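Long-range contacts in TRAP dicarboxylate transporter, DctP subunit (Chromohalobacter salexigens, PDB 4P1L), which binds D-glucuronate in the periplasm and probably delivers it to the membrane permease of a tripartite ATP-independent (TRAP) transport system: residues W29-P34 with G68-A73; A41-A46 with V61-V66; L82-F87 with E234-A239; M188-V193 with Y212-H217. One frame throughout, in Å; residues are numbered along the deposited sequence. Where two conformers were deposited one is given.

Contact 1. Residues W29-P34 with G68-A73; sequences WNIHPP and GDQPDA. With BDP (beta-D-glucopyranuronic acid), chain C.
A buried packing contact between Trp29 and the start of helix 70-78 backs the sugar-binding cleft of this TRAP solute-binding protein, where the end of strand 26-29 and the loop after it meet the helix and the residues leading into it. It illustrates second-shell packing: the indole lies behind Ile31 and Gln70, which touch the sugar. Trp29 has CG anti to its own N (chi1 -177°), which carries the indole across to the second segment. There NE1 donates to Gly68 O at 2.7 Å, with the acceptor close to the ring plane and the N-H...O angle a moderately bent 152°. The methyl of Ala73 sits over one face of the five-membered ring, CB 3.3 Å from NE1, a close CH-pi contact; the backbone N of Ile31 lies over the opposite face. The six-membered end of the indole crosses the Gln70 chain at about a right angle, CH2 lying 3.7 Å from Gln70 CB, with ring and amide planes 50° apart. Gln70 bends at chi2, and its OE1 accepts from the backbone N of Asn88, consistent with NE2 being the end turned to the ligand. The backbone at His32 closes an Asx turn, its N meeting Asn30 OD1 from above the amide carbonyl plane. Gln70 NE2 donates to O3 of the D-glucuronate at 3.2 Å. His32 NE2 donates to its O2 at 2.8 Å.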
# COMPACT_ATOMS: atom_id res chain seq x y z
N TRP A 29 5.81 -12.43 -5.79
CA TRP A 29 6.63 -11.29 -5.38
C TRP A 29 6.06 -10.65 -4.12
O TRP A 29 4.85 -10.43 -4.00
CB TRP A 29 6.64 -10.27 -6.52
CG TRP A 29 7.49 -9.04 -6.31
CD1 TRP A 29 8.79 -8.87 -6.70
CD2 TRP A 29 7.11 -7.82 -5.68
NE1 TRP A 29 9.24 -7.63 -6.35
CE2 TRP A 29 8.24 -6.96 -5.71
CE3 TRP A 29 5.94 -7.36 -5.07
CZ2 TRP A 29 8.22 -5.68 -5.17
CZ3 TRP A 29 5.93 -6.07 -4.53
CH2 TRP A 29 7.05 -5.25 -4.60
N ASN A 30 6.95 -10.35 -3.19
CA ASN A 30 6.63 -9.54 -2.01
C ASN A 30 7.82 -8.64 -1.73
O ASN A 30 8.95 -9.09 -1.81
CB ASN A 30 6.38 -10.49 -0.83
CG ASN A 30 6.13 -9.79 0.45
OD1 ASN A 30 5.61 -8.66 0.49
ND2 ASN A 30 6.40 -10.50 1.55
N ILE A 31 7.57 -7.36 -1.46
CA ILE A 31 8.64 -6.43 -1.16
C ILE A 31 9.17 -6.60 0.29
O ILE A 31 10.33 -6.25 0.59
CB ILE A 31 8.20 -4.95 -1.40
CG1 ILE A 31 9.39 -3.99 -1.34
CG2 ILE A 31 7.13 -4.48 -0.39
CD1 ILE A 31 9.13 -2.63 -2.03
N HIS A 32 8.31 -7.12 1.18
CA HIS A 32 8.61 -7.15 2.63
C HIS A 32 9.36 -8.43 3.01
O HIS A 32 9.46 -9.37 2.21
CB HIS A 32 7.31 -7.08 3.44
CG HIS A 32 6.52 -5.81 3.22
ND1 HIS A 32 6.88 -4.61 3.79
CD2 HIS A 32 5.40 -5.56 2.49
CE1 HIS A 32 6.03 -3.67 3.42
NE2 HIS A 32 5.12 -4.23 2.63
N PRO A 33 9.91 -8.46 4.23
CA PRO A 33 10.52 -9.72 4.71
C PRO A 33 9.47 -10.83 4.86
O PRO A 33 8.27 -10.52 5.01
CB PRO A 33 11.09 -9.33 6.08
CG PRO A 33 11.21 -7.83 6.05
CD PRO A 33 10.09 -7.34 5.18
N PRO A 34 9.90 -12.10 4.86
CA PRO A 34 8.99 -13.22 5.03
C PRO A 34 8.15 -13.10 6.31
O PRO A 34 7.02 -13.54 6.28
CB PRO A 34 9.92 -14.46 5.12
CG PRO A 34 11.25 -14.01 4.59
CD PRO A 34 11.31 -12.52 4.69
N GLY A 68 12.94 -7.84 -7.83
CA GLY A 68 12.90 -6.49 -8.38
C GLY A 68 12.10 -5.50 -7.54
O GLY A 68 11.34 -5.93 -6.67
N ASP A 69 12.27 -4.19 -7.75
CA ASP A 69 11.50 -3.18 -6.99
C ASP A 69 10.08 -3.20 -7.54
O ASP A 69 9.81 -3.84 -8.56
CB ASP A 69 12.10 -1.75 -7.07
CG ASP A 69 11.30 -0.65 -6.22
OD1 ASP A 69 10.67 -0.92 -5.15
OD2 ASP A 69 11.33 0.54 -6.64
N GLN A 70 9.19 -2.50 -6.86
CA GLN A 70 7.75 -2.63 -7.09
C GLN A 70 7.30 -2.33 -8.52
O GLN A 70 6.55 -3.13 -9.11
CB GLN A 70 6.94 -1.85 -6.03
CG GLN A 70 5.44 -2.23 -6.03
CD GLN A 70 4.77 -2.32 -4.66
OE1 GLN A 70 3.69 -2.91 -4.54
NE2 GLN A 70 5.38 -1.69 -3.64
N PRO A 71 7.72 -1.18 -9.08
CA PRO A 71 7.33 -0.89 -10.47
C PRO A 71 7.79 -1.96 -11.46
O PRO A 71 7.00 -2.35 -12.31
CB PRO A 71 8.02 0.46 -10.76
CG PRO A 71 8.15 1.09 -9.38
CD PRO A 71 8.48 -0.07 -8.48
N ASP A 72 9.02 -2.45 -11.34
CA ASP A 72 9.50 -3.46 -12.26
C ASP A 72 8.73 -4.77 -12.09
O ASP A 72 8.44 -5.44 -13.06
CB ASP A 72 11.00 -3.71 -12.08
CG ASP A 72 11.83 -2.47 -12.40
OD1 ASP A 72 11.49 -1.76 -13.38
OD2 ASP A 72 12.81 -2.20 -11.65
N ALA A 73 8.39 -5.11 -10.85
CA ALA A 73 7.62 -6.35 -10.58
C ALA A 73 6.21 -6.27 -11.13
O ALA A 73 5.67 -7.28 -11.63
CB ALA A 73 7.59 -6.63 -9.08
C1 BDP C . 4.50 -0.13 2.42
C2 BDP C . 3.88 -1.00 1.34
C3 BDP C . 4.94 -1.45 0.40
C4 BDP C . 5.57 -0.23 -0.19
C5 BDP C . 6.15 0.68 0.92
C6 BDP C . 6.77 1.97 0.37
O2 BDP C . 3.32 -2.12 2.01
O3 BDP C . 4.23 -2.19 -0.72
O4 BDP C . 6.61 -0.60 -1.11
O5 BDP C . 5.14 1.02 1.82
O6A BDP C . 6.66 3.01 1.10
O1 BDP C . 3.51 0.34 3.27
O6B BDP C . 7.40 1.94 -0.70

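Contact 2. Residues A41-A46 with V61-V66; sequences ALESFA and VYHNAV
A histidine-carboxylate hydrogen bond flanked by two water bridges is the striking feature here, because Glu43 on helix 37-52 thereby grips both the side chain and the backbone at the end of strand 59-62. His63 NE2 donates to Glu43 OE2 at 2.8 Å, nearly straight at 170°. The oxygen lies in the imidazole plane, whereas the donor meets it on its anti side, 28° out of the carboxylate plane; the two flat groups are turned 36° against each other. The glutamate reaches this position by folding at chi2, which swings its end toward the strand. One water donates to Glu43 OE1 and accepts from Val61 N at 2.8 Å; the other donates both to Glu43 OE2 and to Val61 O. Beneath this polar layer Val61 packs against the helix, CG2 lying 4.0 Å from Leu42 CB and 4.2 Å from Ala46 CB, while its other methyl, CG1, covers one face of the His63 ring. The contact joins the helix and the second strand of a beta-alpha-beta unit made of strand 26-29, helix 37-52 and strand 59-62. Asn30 ND2 is hydrogen-bonded to His63 ND1, so both ring nitrogens are engaged, consistent with a neutral ring carrying its proton on NE2; the neighbouring carboxylate would be expected to polarise the imidazole.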
# COMPACT_ATOMS: atom_id res chain seq x y z
N ALA A 41 1.07 -14.20 5.14
CA ALA A 41 -0.19 -14.46 4.46
C ALA A 41 0.07 -15.06 3.09
O ALA A 41 -0.67 -15.94 2.62
CB ALA A 41 -1.01 -13.17 4.34
N LEU A 42 1.12 -14.59 2.44
CA LEU A 42 1.50 -15.09 1.11
C LEU A 42 1.99 -16.52 1.17
O LEU A 42 1.73 -17.30 0.25
CB LEU A 42 2.58 -14.22 0.49
CG LEU A 42 2.10 -12.84 0.01
CD1 LEU A 42 3.26 -11.93 -0.37
CD2 LEU A 42 1.08 -12.96 -1.16
N GLU A 43 2.72 -16.87 2.23
CA GLU A 43 3.20 -18.25 2.37
C GLU A 43 2.01 -19.16 2.63
O GLU A 43 1.95 -20.29 2.13
CB GLU A 43 4.24 -18.38 3.50
CG GLU A 43 5.58 -17.72 3.21
CD GLU A 43 6.40 -18.43 2.14
OE1 GLU A 43 5.94 -19.48 1.64
OE2 GLU A 43 7.50 -17.90 1.81
N SER A 44 1.03 -18.67 3.40
CA SER A 44 -0.20 -19.43 3.64
C SER A 44 -0.92 -19.67 2.32
O SER A 44 -1.38 -20.77 2.04
CB SER A 44 -1.12 -18.70 4.61
OG SER A 44 -0.53 -18.65 5.89
N PHE A 45 -1.02 -18.61 1.52
CA PHE A 45 -1.64 -18.72 0.19
C PHE A 45 -0.91 -19.77 -0.64
O PHE A 45 -1.52 -20.65 -1.25
CB PHE A 45 -1.60 -17.36 -0.50
CG PHE A 45 -1.97 -17.38 -1.97
CD1 PHE A 45 -3.28 -17.56 -2.37
CD2 PHE A 45 -1.00 -17.14 -2.94
CE1 PHE A 45 -3.61 -17.55 -3.70
CE2 PHE A 45 -1.34 -17.10 -4.29
CZ PHE A 45 -2.64 -17.32 -4.66
N ALA A 46 0.41 -19.68 -0.67
CA ALA A 46 1.20 -20.61 -1.46
C ALA A 46 0.92 -22.06 -1.06
O ALA A 46 0.76 -22.93 -1.91
CB ALA A 46 2.69 -20.30 -1.33
N VAL A 61 7.07 -18.04 -3.02
CA VAL A 61 7.13 -16.60 -2.78
C VAL A 61 8.57 -16.13 -2.65
O VAL A 61 9.35 -16.71 -1.90
CB VAL A 61 6.34 -16.17 -1.51
CG1 VAL A 61 6.33 -14.65 -1.38
CG2 VAL A 61 4.93 -16.74 -1.56
N TYR A 62 8.92 -15.11 -3.42
CA TYR A 62 10.20 -14.44 -3.29
C TYR A 62 9.99 -13.14 -2.51
O TYR A 62 9.44 -12.18 -3.03
CB TYR A 62 10.81 -14.17 -4.65
CG TYR A 62 11.33 -15.44 -5.33
CD1 TYR A 62 10.46 -16.32 -5.96
CD2 TYR A 62 12.69 -15.75 -5.31
CE1 TYR A 62 10.97 -17.49 -6.59
CE2 TYR A 62 13.18 -16.88 -5.91
CZ TYR A 62 12.33 -17.75 -6.55
OH TYR A 62 12.85 -18.89 -7.14
N HIS A 63 10.44 -13.12 -1.27
CA HIS A 63 10.33 -11.95 -0.43
C HIS A 63 11.49 -10.98 -0.62
O HIS A 63 12.41 -11.25 -1.42
CB HIS A 63 10.29 -12.40 1.03
CG HIS A 63 9.25 -13.41 1.33
ND1 HIS A 63 7.97 -13.05 1.70
CD2 HIS A 63 9.27 -14.76 1.31
CE1 HIS A 63 7.25 -14.13 1.89
NE2 HIS A 63 8.02 -15.19 1.68
N ASN A 64 11.43 -9.86 0.10
CA ASN A 64 12.50 -8.86 0.10
C ASN A 64 12.78 -8.22 -1.27
O ASN A 64 13.87 -7.70 -1.49
CB ASN A 64 13.81 -9.48 0.62
CG ASN A 64 13.72 -9.93 2.07
OD1 ASN A 64 14.05 -11.09 2.41
ND2 ASN A 64 13.30 -9.03 2.94
N ALA A 65 11.79 -8.24 -2.16
CA ALA A 65 11.97 -7.69 -3.49
C ALA A 65 13.18 -8.30 -4.21
O ALA A 65 13.74 -7.67 -5.11
CB ALA A 65 12.11 -6.15 -3.42
N VAL A 66 13.56 -9.51 -3.82
CA VAL A 66 14.62 -10.26 -4.49
C VAL A 66 14.47 -10.23 -6.02
O VAL A 66 15.45 -10.19 -6.76
CB VAL A 66 14.61 -11.72 -4.02
CG1 VAL A 66 15.44 -12.60 -4.94
CG2 VAL A 66 15.14 -11.80 -2.59
O HOH W 1 6.73 -19.94 -0.94
O HOH W 2 9.22 -18.70 0.16

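Contact 3. Residues L82-F87 with E234-A239; sequences LDFANF and ECLCVA. With BDP (beta-D-glucopyranuronic acid), chain C.
The sulfurs of Cys235 and Cys237 approach the Phe87 ring obliquely, while Ala85 CB lies over one of its faces, 3.4 Å above the plane; the Phe84 ring, on the other side of the sheet, meets Leu236 CD1 at its edge. These groups decorate an antiparallel pairing of strands 84-88 and 234-239, neighbours within the five-stranded sheet, and show how distant parts of a chain complete one domain of a solute-binding protein. The short strand axes run 4.7 Å apart at 173°. Ala85 with Cys237 and Phe87 with Cys235 are hydrogen-bonded pairs, each joined by two backbone bonds. The non-hydrogen-bonded pair Asn86 with Leu236 lies between them; another, Phe84 with Val238, follows beyond Ala85 and Cys237, before the bond from Ala239 N to Asp83 O. Cys237 SG comes 3.6 Å from Phe87 CD2, a sulfur-aromatic contact, and Trp29, from the adjoining strand 26-29, also meets the Phe87 ring. At the cleft end the Asn86 amide and the Glu234 carboxylate are twisted 43° apart. Asn86 ND2 donates to Glu234 OE1 at 3.0 Å on its anti side and, weakly, to Cys235 O, while Asn38 ND2 holds Asn86 OD1. Asn88 ND2 bonds to the other glutamate oxygen. This second shell would hold the carboxylate toward the sugar, whose O2 donates to Glu234 OE2 at 2.6 Å.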
# COMPACT_ATOMS: atom_id res chain seq x y z
N LEU A 82 6.34 -12.90 -14.09
CA LEU A 82 6.00 -13.31 -12.73
C LEU A 82 4.54 -13.74 -12.69
O LEU A 82 3.71 -13.21 -13.45
CB LEU A 82 6.21 -12.18 -11.73
CG LEU A 82 7.65 -11.69 -11.54
CD1 LEU A 82 7.63 -10.44 -10.65
CD2 LEU A 82 8.49 -12.77 -10.91
N ASP A 83 4.22 -14.69 -11.82
CA ASP A 83 2.88 -15.27 -11.81
C ASP A 83 1.91 -14.65 -10.82
O ASP A 83 0.71 -14.51 -11.12
CB ASP A 83 2.98 -16.77 -11.53
CG ASP A 83 3.81 -17.50 -12.57
OD1 ASP A 83 3.32 -17.65 -13.71
OD2 ASP A 83 4.92 -17.94 -12.21
N PHE A 84 2.39 -14.28 -9.64
CA PHE A 84 1.52 -13.63 -8.68
C PHE A 84 2.30 -12.63 -7.81
O PHE A 84 3.52 -12.61 -7.82
CB PHE A 84 0.77 -14.67 -7.83
CG PHE A 84 1.64 -15.44 -6.84
CD1 PHE A 84 2.46 -16.48 -7.26
CD2 PHE A 84 1.59 -15.16 -5.48
CE1 PHE A 84 3.23 -17.20 -6.37
CE2 PHE A 84 2.35 -15.88 -4.58
CZ PHE A 84 3.18 -16.90 -5.02
N ALA A 85 1.58 -11.79 -7.07
CA ALA A 85 2.24 -10.78 -6.28
C ALA A 85 1.26 -10.08 -5.34
O ALA A 85 0.04 -10.09 -5.55
CB ALA A 85 2.89 -9.78 -7.19
N ASN A 86 1.85 -9.50 -4.30
CA ASN A 86 1.20 -8.56 -3.40
C ASN A 86 1.73 -7.18 -3.78
O ASN A 86 2.90 -6.87 -3.58
CB ASN A 86 1.54 -8.98 -1.96
CG ASN A 86 1.30 -7.91 -0.91
OD1 ASN A 86 2.02 -7.86 0.08
ND2 ASN A 86 0.29 -7.05 -1.10
N PHE A 87 0.87 -6.37 -4.39
CA PHE A 87 1.24 -5.01 -4.73
C PHE A 87 0.45 -4.01 -3.89
O PHE A 87 -0.76 -4.15 -3.72
CB PHE A 87 0.94 -4.70 -6.19
CG PHE A 87 1.76 -5.49 -7.17
CD1 PHE A 87 3.13 -5.58 -7.03
CD2 PHE A 87 1.15 -6.14 -8.22
CE1 PHE A 87 3.89 -6.30 -7.91
CE2 PHE A 87 1.92 -6.86 -9.14
CZ PHE A 87 3.30 -6.93 -8.97
N GLU A 234 -3.88 -3.02 -0.64
CA GLU A 234 -2.95 -3.79 -1.45
C GLU A 234 -3.68 -4.99 -2.04
O GLU A 234 -4.61 -5.52 -1.43
CB GLU A 234 -1.77 -4.26 -0.61
CG GLU A 234 -1.14 -3.15 0.24
CD GLU A 234 0.32 -3.40 0.59
OE1 GLU A 234 0.78 -4.58 0.48
OE2 GLU A 234 1.00 -2.42 0.97
N CYS A 235 -3.29 -5.42 -3.24
CA CYS A 235 -3.92 -6.59 -3.84
C CYS A 235 -3.02 -7.79 -3.69
O CYS A 235 -1.80 -7.67 -3.61
CB CYS A 235 -4.23 -6.37 -5.32
SG CYS A 235 -2.78 -6.04 -6.36
N LEU A 236 -3.66 -8.95 -3.69
CA LEU A 236 -3.03 -10.22 -4.01
C LEU A 236 -3.54 -10.54 -5.40
O LEU A 236 -4.75 -10.73 -5.58
CB LEU A 236 -3.41 -11.31 -3.02
CG LEU A 236 -3.02 -12.74 -3.37
CD1 LEU A 236 -1.58 -12.85 -3.80
CD2 LEU A 236 -3.28 -13.63 -2.17
N CYS A 237 -2.66 -10.50 -6.39
CA CYS A 237 -3.08 -10.68 -7.78
C CYS A 237 -2.24 -11.72 -8.55
O CYS A 237 -1.14 -12.10 -8.12
CB CYS A 237 -3.02 -9.34 -8.53
SG CYS A 237 -1.34 -8.72 -8.82
N VAL A 238 -2.79 -12.16 -9.68
CA VAL A 238 -2.15 -13.15 -10.55
C VAL A 238 -2.02 -12.56 -11.98
O VAL A 238 -2.92 -11.85 -12.44
CB VAL A 238 -2.97 -14.47 -10.56
CG1 VAL A 238 -2.41 -15.48 -11.59
CG2 VAL A 238 -2.98 -15.09 -9.17
N ALA A 239 -0.92 -12.84 -12.67
CA ALA A 239 -0.79 -12.53 -14.09
C ALA A 239 -1.98 -13.13 -14.88
O ALA A 239 -2.33 -14.31 -14.75
CB ALA A 239 0.51 -13.07 -14.66
C1 BDP C . 4.50 -0.13 2.42
C2 BDP C . 3.88 -1.00 1.34
C3 BDP C . 4.94 -1.45 0.40
C4 BDP C . 5.57 -0.23 -0.19
C5 BDP C . 6.15 0.68 0.92
C6 BDP C . 6.77 1.97 0.37
O2 BDP C . 3.32 -2.12 2.01
O3 BDP C . 4.23 -2.19 -0.72
O4 BDP C . 6.61 -0.60 -1.11
O5 BDP C . 5.14 1.02 1.82
O6A BDP C . 6.66 3.01 1.10
O1 BDP C . 3.51 0.34 3.27
O6B BDP C . 7.40 1.94 -0.70

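Contact 4. Residues M188-V193 with Y212-H217; sequences MAYGEV and YESSGH. With BDP (beta-D-glucopyranuronic acid), chain C.
Tyr190 and His217 turn their rings obliquely to each other, planes at 71° and centroids 6.0 Å apart, in an arrangement that brings the wall of the D-glucuronate pocket against residues 212-217. The nearest ring atoms, Tyr190 CE1 and His217 CE1, are 4.0 Å apart. Val193 crosses the imidazole at about a right angle and lays CG1 over one face, 3.3 Å from His217 CE1, in a CH-pi contact; Ser215 CB covers the opposite face. The ring is further fixed by Tyr149 OH, hydrogen-bonded to His217 ND1. Ser215 also forms an ST turn, its OG accepting from His217 N and bonding Ser211 O as well, while its CB rests 3.6 Å from Tyr190 OH. A chi1 of -176° carries the phenol of Tyr190 away from the backbone N and alongside the sugar, whose C5 lies over one face. No direct hydrogen bond spans the segments. One water joins Tyr190 OH to Ser214 OG, which also bonds Pro210 O, and another donates to Tyr190 O and is hydrogen-bonded to His217 NE2 (2.8 Å). This is a worked case of solvent mediation, two waters supplying the polar links between the segments beside CH-pi packing.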
# COMPACT_ATOMS: atom_id res chain seq x y z
N MSE A 188 11.28 7.75 -4.37
CA MSE A 188 12.43 6.87 -4.15
C MSE A 188 11.98 5.44 -3.83
O MSE A 188 10.97 5.25 -3.16
CB MSE A 188 13.26 7.43 -2.99
CG MSE A 188 14.52 6.72 -2.70
SE MSE A 188 15.40 7.50 -1.09
CE MSE A 188 15.30 9.35 -1.54
N ALA A 189 12.73 4.46 -4.33
CA ALA A 189 12.54 3.04 -3.98
C ALA A 189 12.58 2.84 -2.48
O ALA A 189 13.42 3.39 -1.79
CB ALA A 189 13.59 2.17 -4.64
N TYR A 190 11.64 2.05 -1.98
CA TYR A 190 11.52 1.76 -0.54
C TYR A 190 12.86 1.32 0.09
O TYR A 190 13.21 1.79 1.19
CB TYR A 190 10.44 0.67 -0.38
CG TYR A 190 10.07 0.27 1.02
CD1 TYR A 190 9.76 1.21 2.00
CD2 TYR A 190 9.98 -1.08 1.36
CE1 TYR A 190 9.41 0.82 3.27
CE2 TYR A 190 9.62 -1.47 2.63
CZ TYR A 190 9.34 -0.52 3.58
OH TYR A 190 8.98 -0.89 4.86
N GLY A 191 13.59 0.43 -0.60
CA GLY A 191 14.82 -0.14 -0.10
C GLY A 191 15.94 0.86 0.15
O GLY A 191 16.86 0.60 0.92
N GLU A 192 15.83 2.02 -0.49
CA GLU A 192 16.87 3.03 -0.39
C GLU A 192 16.62 4.06 0.71
O GLU A 192 17.49 4.91 0.99
CB GLU A 192 16.98 3.74 -1.73
CG GLU A 192 17.56 2.87 -2.81
CD GLU A 192 17.55 3.52 -4.16
OE1 GLU A 192 17.34 4.76 -4.22
OE2 GLU A 192 17.74 2.79 -5.16
N VAL A 193 15.46 3.98 1.34
CA VAL A 193 15.04 5.07 2.22
C VAL A 193 15.89 5.13 3.48
O VAL A 193 16.25 6.22 3.93
CB VAL A 193 13.55 4.98 2.59
CG1 VAL A 193 13.16 6.04 3.63
CG2 VAL A 193 12.71 5.12 1.34
N TYR A 212 7.54 1.37 9.05
CA TYR A 212 8.40 2.29 9.77
C TYR A 212 9.34 1.51 10.68
O TYR A 212 10.52 1.81 10.74
CB TYR A 212 7.52 3.24 10.56
CG TYR A 212 8.21 4.23 11.48
CD1 TYR A 212 9.14 5.12 11.01
CD2 TYR A 212 7.87 4.29 12.84
CE1 TYR A 212 9.73 6.07 11.88
CE2 TYR A 212 8.44 5.21 13.69
CZ TYR A 212 9.36 6.11 13.20
OH TYR A 212 9.91 7.02 14.08
N GLU A 213 8.80 0.49 11.35
CA GLU A 213 9.58 -0.35 12.26
C GLU A 213 10.45 -1.37 11.54
O GLU A 213 11.69 -1.38 11.72
CB GLU A 213 8.64 -1.02 13.29
CG GLU A 213 9.33 -2.10 14.15
CD GLU A 213 9.29 -3.50 13.53
OE1 GLU A 213 8.19 -3.96 13.15
OE2 GLU A 213 10.35 -4.17 13.43
N SER A 214 9.85 -2.21 10.69
CA SER A 214 10.59 -3.29 10.05
C SER A 214 11.70 -2.81 9.13
O SER A 214 12.75 -3.45 9.05
CB SER A 214 9.67 -4.27 9.30
OG SER A 214 9.01 -3.63 8.21
N SER A 215 11.50 -1.69 8.45
CA SER A 215 12.52 -1.11 7.58
C SER A 215 13.71 -0.51 8.32
O SER A 215 14.73 -0.23 7.71
CB SER A 215 11.93 0.03 6.75
OG SER A 215 11.61 1.11 7.63
N GLY A 216 13.55 -0.25 9.62
CA GLY A 216 14.58 0.39 10.42
C GLY A 216 14.54 1.91 10.38
O GLY A 216 15.41 2.55 10.95
N HIS A 217 13.54 2.50 9.72
CA HIS A 217 13.51 3.96 9.55
C HIS A 217 13.43 4.64 10.89
O HIS A 217 14.00 5.71 11.07
CB HIS A 217 12.36 4.41 8.65
CG HIS A 217 12.45 3.88 7.26
ND1 HIS A 217 11.45 4.04 6.33
CD2 HIS A 217 13.42 3.17 6.64
CE1 HIS A 217 11.80 3.45 5.20
NE2 HIS A 217 13.00 2.94 5.36
C1 BDP C . 4.50 -0.13 2.42
C2 BDP C . 3.88 -1.00 1.34
C3 BDP C . 4.94 -1.45 0.40
C4 BDP C . 5.57 -0.23 -0.19
C5 BDP C . 6.15 0.68 0.92
C6 BDP C . 6.77 1.97 0.37
O2 BDP C . 3.32 -2.12 2.01
O3 BDP C . 4.23 -2.19 -0.72
O4 BDP C . 6.61 -0.60 -1.11
O5 BDP C . 5.14 1.02 1.82
O6A BDP C . 6.66 3.01 1.10
O1 BDP C . 3.51 0.34 3.27
O6B BDP C . 7.40 1.94 -0.70
O HOH W 3 9.02 -3.71 5.45
O HOH W 4 14.54 1.55 3.49

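How the contacts relate
From the N terminus, contact 1 closes the first loop, joining the end of strand 26-29 to helix 70-78, and contact 2 lies wholly within it, closing the crossover from helix 37-52 to strand 59-62. Contact 3 opens only afterwards and spans 146 residues, pairing two strands of the five-stranded sheet; its loop encloses contact 4, which joins the loop after strand 184-187 to the end region of helix 209-214. Probable backbone hydrogen bonds link contacts 1 and 2 (Asn30-Ala65, His32-Asn64) and contacts 1 and 3 (Trp29 to Phe84 and Asn86), while Phe45 packs on Phe84 between contacts 2 and 3. Contact 4 touches contact 1 through Ile31 and Tyr190. Contacts 1, 3 and 4 all meet the bound sugar.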